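Side-chain contacts in putative aldehyde dehydrogenase (Burkholderia cenocepacia, PDB 4YWE), which probably oxidises aldehydes to carboxylic acids with NAD or NADP as the hydride acceptor: residues E91-E96 with K105-D110; S82-D87 with A197-L202; F118-G123 with G451-F456; T151-P156 with G165-A170. One frame throughout, in Å; residues are numbered along the deposited sequence.

Contact 1. Residues E91-E96 with K105-D110; sequences ELAAIE and KQARAD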
# COMPACT_ATOMS: atom_id res chain seq x y z
N GLU A 91 -34.27 3.35 19.14
CA GLU A 91 -34.56 2.08 19.79
C GLU A 91 -33.33 1.50 20.48
O GLU A 91 -33.40 1.06 21.63
CB GLU A 91 -35.11 1.08 18.77
CG GLU A 91 -35.27 -0.34 19.28
CD GLU A 91 -35.77 -1.29 18.20
OE1 GLU A 91 -36.08 -0.81 17.09
OE2 GLU A 91 -35.84 -2.51 18.46
N LEU A 92 -32.20 1.49 19.78
CA LEU A 92 -30.96 0.95 20.32
C LEU A 92 -30.41 1.81 21.45
O LEU A 92 -29.83 1.30 22.41
CB LEU A 92 -29.92 0.79 19.22
CG LEU A 92 -30.19 -0.29 18.17
CD1 LEU A 92 -29.18 -0.21 17.04
CD2 LEU A 92 -30.17 -1.67 18.81
N ALA A 93 -30.60 3.12 21.33
CA ALA A 93 -30.12 4.05 22.36
C ALA A 93 -30.88 3.87 23.66
O ALA A 93 -30.30 3.95 24.74
CB ALA A 93 -30.25 5.49 21.87
N ALA A 94 -32.18 3.61 23.56
CA ALA A 94 -33.01 3.39 24.74
C ALA A 94 -32.59 2.13 25.48
O ALA A 94 -32.53 2.10 26.71
CB ALA A 94 -34.48 3.32 24.35
N ILE A 95 -32.29 1.08 24.72
CA ILE A 95 -31.87 -0.19 25.29
C ILE A 95 -30.48 -0.07 25.91
O ILE A 95 -30.25 -0.52 27.04
CB ILE A 95 -31.90 -1.31 24.24
CG1 ILE A 95 -33.33 -1.58 23.78
CG2 ILE A 95 -31.28 -2.59 24.79
CD1 ILE A 95 -33.44 -2.61 22.68
N GLU A 96 -29.56 0.54 25.17
CA GLU A 96 -28.18 0.69 25.62
C GLU A 96 -28.09 1.52 26.89
O GLU A 96 -27.41 1.15 27.84
CB GLU A 96 -27.33 1.32 24.52
CG GLU A 96 -25.84 1.38 24.83
CD GLU A 96 -25.12 0.08 24.50
OE1 GLU A 96 -25.56 -0.99 24.98
OE2 GLU A 96 -24.12 0.13 23.76
N LYS A 105 -27.92 11.00 25.42
CA LYS A 105 -27.11 11.67 24.41
C LYS A 105 -25.91 10.82 24.01
O LYS A 105 -25.56 10.75 22.83
CB LYS A 105 -26.64 13.04 24.93
CG LYS A 105 -25.89 13.87 23.91
CD LYS A 105 -25.49 15.22 24.49
CE LYS A 105 -24.77 16.07 23.46
NZ LYS A 105 -24.36 17.39 24.01
N GLN A 106 -25.30 10.17 24.99
CA GLN A 106 -24.15 9.30 24.73
C GLN A 106 -24.59 7.97 24.12
O GLN A 106 -23.92 7.43 23.23
CB GLN A 106 -23.37 9.05 26.03
CG GLN A 106 -22.81 10.31 26.67
CD GLN A 106 -22.09 10.04 27.98
OE1 GLN A 106 -21.53 8.96 28.18
NE2 GLN A 106 -22.10 11.02 28.87
N ALA A 107 -25.72 7.45 24.59
CA ALA A 107 -26.26 6.20 24.07
C ALA A 107 -26.65 6.33 22.60
O ALA A 107 -26.56 5.38 21.84
CB ALA A 107 -27.45 5.76 24.90
N ARG A 108 -27.10 7.52 22.22
CA ARG A 108 -27.45 7.80 20.84
C ARG A 108 -26.20 7.89 19.97
O ARG A 108 -26.19 7.43 18.83
CB ARG A 108 -28.26 9.10 20.74
CG ARG A 108 -28.62 9.50 19.32
CD ARG A 108 -29.52 10.73 19.28
NE ARG A 108 -30.86 10.45 19.79
CZ ARG A 108 -31.29 10.79 21.00
NH1 ARG A 108 -30.47 11.42 21.84
NH2 ARG A 108 -32.52 10.50 21.38
N ALA A 109 -25.15 8.48 20.53
CA ALA A 109 -23.88 8.63 19.82
C ALA A 109 -23.25 7.26 19.56
O ALA A 109 -22.64 7.04 18.51
CB ALA A 109 -22.93 9.52 20.60
N ASP A 110 -23.41 6.35 20.51
CA ASP A 110 -22.89 5.00 20.38
C ASP A 110 -23.55 4.26 19.22
O ASP A 110 -22.88 3.57 18.45
CB ASP A 110 -23.10 4.21 21.68
CG ASP A 110 -22.09 4.57 22.75
OD1 ASP A 110 -21.31 5.51 22.54
OD2 ASP A 110 -22.09 3.90 23.80
O HOH W 1 -22.05 1.46 23.18
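Ala93 and Ala107 form the apolar part of this contact, with Ala93 CB 4.1 Å from Ala107 CB. Each methyl also rests on the other backbone: Ala107 CB lies 3.4 Å from Ala93 O, and Ala93 CB sits 3.8 Å from Arg108 N. With methyl groups alone at the crossing, the CA atoms of Ala93 and Ala107 come within 4.7 Å, and the axes of the two short segments within 8.1 Å.

Helix 89-100 and helix 104-124 are consecutive helices of the aldehyde dehydrogenase fold joined by a short connection; their short segments here run at 125° between N-to-C directions. The side chain of Glu96 lies about 5 Å from that of Asp99, a ligand of the bound calcium.

The polar part is acidic: across the segments the two carboxylates are bridged by a water. Glu96 OE2 and Asp110 OD2 approach to 4.3 Å, and the water donates to both at distances that are short and whose exact lengths deserve caution. Glu96 reaches this position with CG trans to the backbone N (chi1 -173°) and a bend at chi2. Lys102 forms a salt bridge with Asp110 OD2 and would offset some of the like-charge repulsion, while Ser189 and the backbone N of Met161 hold the two oxygens of the Glu96 carboxylate.

Contact 2. Residues S82-D87 with A197-L202; sequences SARVTD and AAEAGL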
# COMPACT_ATOMS: atom_id res chain seq x y z
N SER A 82 -25.94 -1.25 8.17
CA SER A 82 -25.63 0.12 8.56
C SER A 82 -26.88 1.00 8.52
O SER A 82 -27.12 1.79 9.43
CB SER A 82 -24.56 0.70 7.64
OG SER A 82 -24.29 2.06 7.96
N ALA A 83 -27.68 0.84 7.47
CA ALA A 83 -28.91 1.61 7.32
C ALA A 83 -29.96 1.20 8.35
O ALA A 83 -30.68 2.05 8.87
CB ALA A 83 -29.46 1.46 5.90
N ARG A 84 -30.03 -0.09 8.63
CA ARG A 84 -30.97 -0.61 9.62
C ARG A 84 -30.66 -0.04 11.00
O ARG A 84 -31.57 0.36 11.74
CB ARG A 84 -30.95 -2.14 9.66
CG ARG A 84 -31.49 -2.81 8.41
CD ARG A 84 -32.97 -2.52 8.20
NE ARG A 84 -33.79 -3.03 9.30
CZ ARG A 84 -34.55 -2.26 10.08
NH1 ARG A 84 -34.60 -0.95 9.88
NH2 ARG A 84 -35.27 -2.81 11.05
N VAL A 85 -29.38 -0.01 11.35
CA VAL A 85 -28.93 0.53 12.63
C VAL A 85 -29.27 2.02 12.72
O VAL A 85 -29.76 2.48 13.75
CB VAL A 85 -27.42 0.29 12.84
CG1 VAL A 85 -26.93 1.03 14.08
CG2 VAL A 85 -27.13 -1.19 12.95
N THR A 86 -28.99 2.75 11.65
CA THR A 86 -29.28 4.18 11.59
C THR A 86 -30.76 4.45 11.82
O THR A 86 -31.13 5.38 12.54
CB THR A 86 -28.86 4.79 10.23
OG1 THR A 86 -27.43 4.74 10.12
CG2 THR A 86 -29.32 6.23 10.12
N ASP A 87 -31.61 3.62 11.22
CA ASP A 87 -33.05 3.75 11.40
C ASP A 87 -33.48 3.34 12.81
O ASP A 87 -34.51 3.78 13.30
CB ASP A 87 -33.81 2.91 10.37
CG ASP A 87 -34.22 3.71 9.15
OD1 ASP A 87 -34.52 4.91 9.30
OD2 ASP A 87 -34.24 3.14 8.04
N ALA A 197 -29.03 -7.59 11.72
CA ALA A 197 -28.12 -8.27 10.81
C ALA A 197 -28.86 -9.32 10.00
O ALA A 197 -28.66 -9.45 8.79
CB ALA A 197 -26.97 -8.90 11.58
N ALA A 198 -29.73 -10.08 10.67
CA ALA A 198 -30.55 -11.08 10.00
C ALA A 198 -31.48 -10.42 8.99
O ALA A 198 -31.67 -10.92 7.88
CB ALA A 198 -31.34 -11.88 11.01
N GLU A 199 -32.06 -9.29 9.38
CA GLU A 199 -32.91 -8.51 8.48
C GLU A 199 -32.11 -7.99 7.29
O GLU A 199 -32.61 -7.96 6.16
CB GLU A 199 -33.55 -7.34 9.23
CG GLU A 199 -34.48 -7.73 10.36
CD GLU A 199 -35.05 -6.53 11.08
OE1 GLU A 199 -34.77 -5.39 10.65
OE2 GLU A 199 -35.79 -6.72 12.07
N ALA A 200 -30.87 -7.60 7.54
CA ALA A 200 -30.01 -7.02 6.52
C ALA A 200 -29.61 -8.05 5.46
O ALA A 200 -29.19 -7.69 4.36
CB ALA A 200 -28.77 -6.42 7.15
N GLY A 201 -29.73 -9.33 5.80
CA GLY A 201 -29.44 -10.39 4.85
C GLY A 201 -28.23 -11.23 5.21
O GLY A 201 -27.75 -12.02 4.40
N LEU A 202 -27.72 -11.04 6.42
CA LEU A 202 -26.60 -11.84 6.90
C LEU A 202 -27.06 -13.28 7.11
O LEU A 202 -28.00 -13.52 7.86
CB LEU A 202 -26.04 -11.27 8.20
CG LEU A 202 -24.73 -11.86 8.71
CD1 LEU A 202 -23.58 -11.51 7.78
CD2 LEU A 202 -24.44 -11.39 10.13
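Three successive torsions of similar size and sign, beginning with chi1 at -68°, curl the Arg84 chain, whereas Glu199 runs straight beyond CG, and the two side chains cross at about a right angle. The result is a salt bridge in which two nitrogens of the arginine converge on one carboxylate oxygen. Arg84 NH2 donates to the syn lone pair of Glu199 OE1 at 2.7 Å, and Arg84 NE reaches the same Glu199 OE1 at 2.9 Å, nearly along the C-O axis. The N-H...O angles, 149° for NH2 and 139° for NE, are bent because two nearly parallel N-H groups share one acceptor between them. NE and NH2 make the grip side-on, and guanidinium and carboxylate are almost coplanar.

This is a surface link between helices, with the backbones well separated: the nearest CA atoms, those of Arg84 and Ala200, are 7.2 Å apart. Just beyond Glu199 the helix closes in a Schellman motif, with Gly201 at positive phi and Leu202 N bonded to Ala197 O. Around the ion pair, Leu196 of helix 188-200 packs against Arg84 and Val85, Leu81 of helix 71-87 meets Ala197 and Ala200, and Val85 also reaches Ala115 of helix 104-124.

Contact 3. Residues F118-G123 with G451-F456; sequences FEFYAG and GVELPF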
# COMPACT_ATOMS: atom_id res chain seq x y z
N PHE A 118 -20.22 -0.07 10.50
CA PHE A 118 -20.74 -0.95 9.46
C PHE A 118 -20.68 -0.28 8.09
O PHE A 118 -20.39 -0.93 7.09
CB PHE A 118 -22.18 -1.37 9.79
CG PHE A 118 -22.27 -2.32 10.95
CD1 PHE A 118 -21.30 -3.28 11.16
CD2 PHE A 118 -23.34 -2.25 11.83
CE1 PHE A 118 -21.38 -4.16 12.22
CE2 PHE A 118 -23.42 -3.13 12.90
CZ PHE A 118 -22.44 -4.08 13.10
N GLU A 119 -20.94 1.02 8.05
CA GLU A 119 -20.86 1.79 6.81
C GLU A 119 -19.43 1.81 6.26
O GLU A 119 -19.21 1.60 5.07
CB GLU A 119 -21.35 3.22 7.02
CG GLU A 119 -21.29 4.09 5.78
CD GLU A 119 -21.63 5.54 6.06
OE1 GLU A 119 -21.12 6.09 7.06
OE2 GLU A 119 -22.40 6.13 5.28
N PHE A 120 -18.48 2.08 7.15
CA PHE A 120 -17.07 2.18 6.77
C PHE A 120 -16.55 0.85 6.24
O PHE A 120 -15.95 0.79 5.16
CB PHE A 120 -16.23 2.64 7.96
CG PHE A 120 -14.76 2.76 7.66
CD1 PHE A 120 -14.25 3.88 7.02
CD2 PHE A 120 -13.88 1.75 8.03
CE1 PHE A 120 -12.90 3.99 6.75
CE2 PHE A 120 -12.53 1.86 7.76
CZ PHE A 120 -12.04 2.98 7.12
N TYR A 121 -16.79 -0.22 6.99
CA TYR A 121 -16.26 -1.53 6.63
C TYR A 121 -16.98 -2.13 5.42
O TYR A 121 -16.43 -2.98 4.73
CB TYR A 121 -16.35 -2.48 7.83
CG TYR A 121 -15.25 -2.23 8.84
CD1 TYR A 121 -13.93 -2.09 8.43
CD2 TYR A 121 -15.54 -2.10 10.19
CE1 TYR A 121 -12.92 -1.85 9.34
CE2 TYR A 121 -14.53 -1.86 11.12
CZ TYR A 121 -13.23 -1.74 10.68
OH TYR A 121 -12.22 -1.50 11.59
N ALA A 122 -18.20 -1.67 5.17
CA ALA A 122 -18.95 -2.10 4.00
C ALA A 122 -18.21 -1.72 2.73
O ALA A 122 -18.19 -2.48 1.76
CB ALA A 122 -20.35 -1.49 4.00
N GLY A 123 -17.60 -0.54 2.74
CA GLY A 123 -16.86 -0.06 1.59
C GLY A 123 -15.43 -0.58 1.53
O GLY A 123 -14.77 -0.45 0.51
N GLY A 451 -13.83 8.19 15.76
CA GLY A 451 -12.52 7.59 15.55
C GLY A 451 -12.63 6.23 14.89
O GLY A 451 -11.80 5.35 15.13
N VAL A 452 -13.66 6.06 14.07
CA VAL A 452 -13.90 4.80 13.38
C VAL A 452 -12.76 4.50 12.41
O VAL A 452 -12.33 3.36 12.28
CB VAL A 452 -15.26 4.83 12.65
CG1 VAL A 452 -15.38 3.68 11.66
CG2 VAL A 452 -16.40 4.80 13.66
N GLU A 453 -12.26 5.55 11.76
CA GLU A 453 -11.19 5.40 10.78
C GLU A 453 -9.81 5.33 11.43
O GLU A 453 -8.82 5.03 10.76
CB GLU A 453 -11.23 6.55 9.77
CG GLU A 453 -12.56 6.73 9.05
CD GLU A 453 -13.52 7.64 9.78
OE1 GLU A 453 -13.46 7.70 11.03
OE2 GLU A 453 -14.34 8.30 9.11
N LEU A 454 -9.75 5.61 12.72
CA LEU A 454 -8.47 5.70 13.42
C LEU A 454 -8.11 4.39 14.12
O LEU A 454 -8.79 4.00 15.07
CB LEU A 454 -8.49 6.84 14.44
CG LEU A 454 -9.08 8.17 13.97
CD1 LEU A 454 -9.00 9.21 15.07
CD2 LEU A 454 -8.37 8.66 12.71
N PRO A 455 -7.05 3.72 13.64
CA PRO A 455 -6.59 2.47 14.26
C PRO A 455 -6.33 2.63 15.75
O PRO A 455 -5.63 3.56 16.17
CB PRO A 455 -5.30 2.16 13.50
CG PRO A 455 -5.51 2.80 12.16
CD PRO A 455 -6.25 4.08 12.47
N PHE A 456 -6.91 1.74 16.55
CA PHE A 456 -6.92 1.87 18.00
C PHE A 456 -6.28 0.65 18.65
O PHE A 456 -6.54 -0.48 18.25
CB PHE A 456 -8.36 2.06 18.48
CG PHE A 456 -8.49 2.36 19.95
CD1 PHE A 456 -8.45 3.67 20.41
CD2 PHE A 456 -8.67 1.34 20.87
CE1 PHE A 456 -8.58 3.95 21.76
CE2 PHE A 456 -8.80 1.61 22.22
CZ PHE A 456 -8.75 2.92 22.66
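Phe120 overlaps two consecutive residues of the 451-456 loop, Val452 at the root of its ring and Glu453 farther out. Its CG is anti to the backbone N (chi1 179°), which carries the ring from helix 104-124 out toward the loop. Phe120 CB meets Val452 CG1 at 3.9 Å, and the same methyl stands 4.2 Å from Phe120 CG; the two side chains run antiparallel alongside each other. Along the CD1-CE1 flank of the ring, Phe120 CE1 lies 3.6 Å from Glu453 CG and Phe120 CD1 3.9 Å from it. Both loop carbons approach the ring obliquely.

The first torsion of Glu453 (chi1 -56°) places its CG by the ring, and a bend at chi2 sets the course of the carboxylate, whose plane is turned 69° from the ring plane. The aliphatic CG touches the aromatic carbons, while Glu453 OE2 makes a salt bridge with Arg116, one helical turn before Phe120. Within the helix, the edge of the Phe120 ring faces Tyr121, with Phe120 CD2 3.8 Å above the Tyr121 ring plane.

Structurally, the contact joins helix 104-124 to the loop between strands 440-443 and 463-464, next to subunit interfaces of the tetramer. Glu453 packs on Tyr135 of a second subunit, and Phe120 makes a cation-pi interaction with Lys127 of a third.

Between the two segments the interaction is van der Waals packing, with 152 Å² buried in all. The geometry implies a division of labour in Glu453: its CG methylene packs on the ring while OE2 is paired with Arg116.

Contact 4. Residues T151-P156 with G165-A170; sequences TGHIVP and GRSVGA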
# COMPACT_ATOMS: atom_id res chain seq x y z
N THR A 151 -14.08 -16.34 14.12
CA THR A 151 -13.49 -15.39 15.06
C THR A 151 -14.32 -15.30 16.34
O THR A 151 -15.54 -15.21 16.29
CB THR A 151 -13.35 -13.99 14.45
OG1 THR A 151 -14.62 -13.55 13.96
CG2 THR A 151 -12.35 -14.00 13.31
N GLY A 152 -13.63 -15.33 17.48
CA GLY A 152 -14.28 -15.17 18.76
C GLY A 152 -14.20 -13.73 19.24
O GLY A 152 -13.17 -13.08 19.07
N HIS A 153 -15.27 -13.24 19.84
CA HIS A 153 -15.34 -11.84 20.24
C HIS A 153 -15.79 -11.68 21.69
O HIS A 153 -16.91 -12.05 22.04
CB HIS A 153 -16.28 -11.07 19.31
CG HIS A 153 -15.91 -11.16 17.87
ND1 HIS A 153 -15.19 -10.17 17.22
CD2 HIS A 153 -16.15 -12.12 16.94
CE1 HIS A 153 -15.01 -10.52 15.96
NE2 HIS A 153 -15.58 -11.70 15.76
N ILE A 154 -14.91 -11.14 22.52
CA ILE A 154 -15.26 -10.83 23.90
C ILE A 154 -15.55 -9.34 24.01
O ILE A 154 -14.66 -8.51 23.86
CB ILE A 154 -14.14 -11.24 24.88
CG1 ILE A 154 -13.73 -12.70 24.63
CG2 ILE A 154 -14.59 -11.04 26.32
CD1 ILE A 154 -14.84 -13.69 24.87
N VAL A 155 -16.82 -9.01 24.26
CA VAL A 155 -17.26 -7.62 24.28
C VAL A 155 -17.63 -7.21 25.70
O VAL A 155 -18.40 -7.90 26.37
CB VAL A 155 -18.43 -7.41 23.31
CG1 VAL A 155 -18.86 -5.95 23.30
CG2 VAL A 155 -18.04 -7.86 21.91
N PRO A 156 -17.09 -6.08 26.17
CA PRO A 156 -17.36 -5.59 27.53
C PRO A 156 -18.65 -4.79 27.64
O PRO A 156 -19.39 -4.64 26.66
CB PRO A 156 -16.14 -4.71 27.82
CG PRO A 156 -15.73 -4.20 26.50
CD PRO A 156 -16.06 -5.27 25.49
N GLY A 165 -19.32 -3.13 17.07
CA GLY A 165 -19.19 -2.59 15.73
C GLY A 165 -17.79 -2.64 15.15
O GLY A 165 -17.61 -2.95 13.98
N ARG A 166 -16.80 -2.32 15.97
CA ARG A 166 -15.42 -2.30 15.50
C ARG A 166 -14.87 -3.72 15.35
O ARG A 166 -14.08 -3.99 14.45
CB ARG A 166 -14.53 -1.47 16.44
CG ARG A 166 -14.17 -2.15 17.76
CD ARG A 166 -13.22 -1.30 18.59
NE ARG A 166 -12.81 -1.99 19.81
CZ ARG A 166 -12.28 -1.38 20.87
NH1 ARG A 166 -12.10 -0.07 20.87
NH2 ARG A 166 -11.94 -2.09 21.93
N SER A 167 -15.31 -4.62 16.23
CA SER A 167 -14.77 -5.97 16.26
C SER A 167 -15.47 -6.88 15.25
O SER A 167 -14.84 -7.45 14.37
CB SER A 167 -14.89 -6.57 17.66
OG SER A 167 -14.20 -7.80 17.76
N VAL A 168 -16.79 -7.00 15.39
CA VAL A 168 -17.58 -7.87 14.53
C VAL A 168 -17.68 -7.28 13.12
O VAL A 168 -17.66 -8.00 12.13
CB VAL A 168 -18.98 -8.12 15.13
CG1 VAL A 168 -19.80 -9.03 14.23
CG2 VAL A 168 -18.85 -8.72 16.52
N GLY A 169 -17.77 -5.95 13.05
CA GLY A 169 -17.85 -5.27 11.76
C GLY A 169 -16.64 -5.51 10.88
O GLY A 169 -16.77 -5.70 9.67
N ALA A 170 -15.46 -5.49 11.49
CA ALA A 170 -14.22 -5.73 10.75
C ALA A 170 -14.07 -7.21 10.42
O ALA A 170 -13.62 -7.57 9.33
CB ALA A 170 -13.02 -5.24 11.55
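Ser167 is the first residue of helix segment 165-170 to touch the strand: its OG lies 2.6 Å from His153 ND1, in the imidazole plane at the ring edge. This hydrogen bond is close to straight, at 159°, and either atom could be the donor. Ser167 OG is anti to the backbone N (chi1 -171°), which carries the hydroxyl from the helix toward the histidine. The same OG also hydrogen-bonds Ser231 of strand 229-233, so it links two strands of the sheet.

Val168 follows and meets the ring from a different direction. Its CG2 lies 4.1 Å from the centroid of the His153 ring and 14° off the ring normal, a CH-pi contact over one face. Thus consecutive helix residues engage the edge and a face of one imidazole.

The pairing belongs to the beta-alpha-beta unit made of strand 139-155, helix 160-174 and strand 177-182, in which the helix packs against the sheet. Ser167 and the predicted active-site residue Glu256 have side chains about 8 Å apart.

On the strand, Thr151 OG1 and His153 NE2 are hydrogen-bonded at 2.8 Å. Both ring nitrogens of this buried histidine therefore have hydroxyl partners, which together with the valine methyl over one face should restrict rotation of the ring.

In the fold
Helix 104-124 is shared by contacts 1 and 3, whose centres are about 19 Å apart. Contact 2 brings in helices 71-87 and 188-200; it touches contact 1 through Val85 and Leu92, and contact 3 where Ser82 packs on Phe118 and Glu119. Contact 4, about 13 Å from contact 3 between centres, supplies helix 160-174, whose Gly169 and Ala170 meet Tyr121. Along the chain, contacts 1 and 4 both fall between the two halves of contact 2, whereas contacts 2 and 3 alternate. The helical layer is thus tied to the sheet containing strand 139-155 and, through 451-456, to a distant part of the chain.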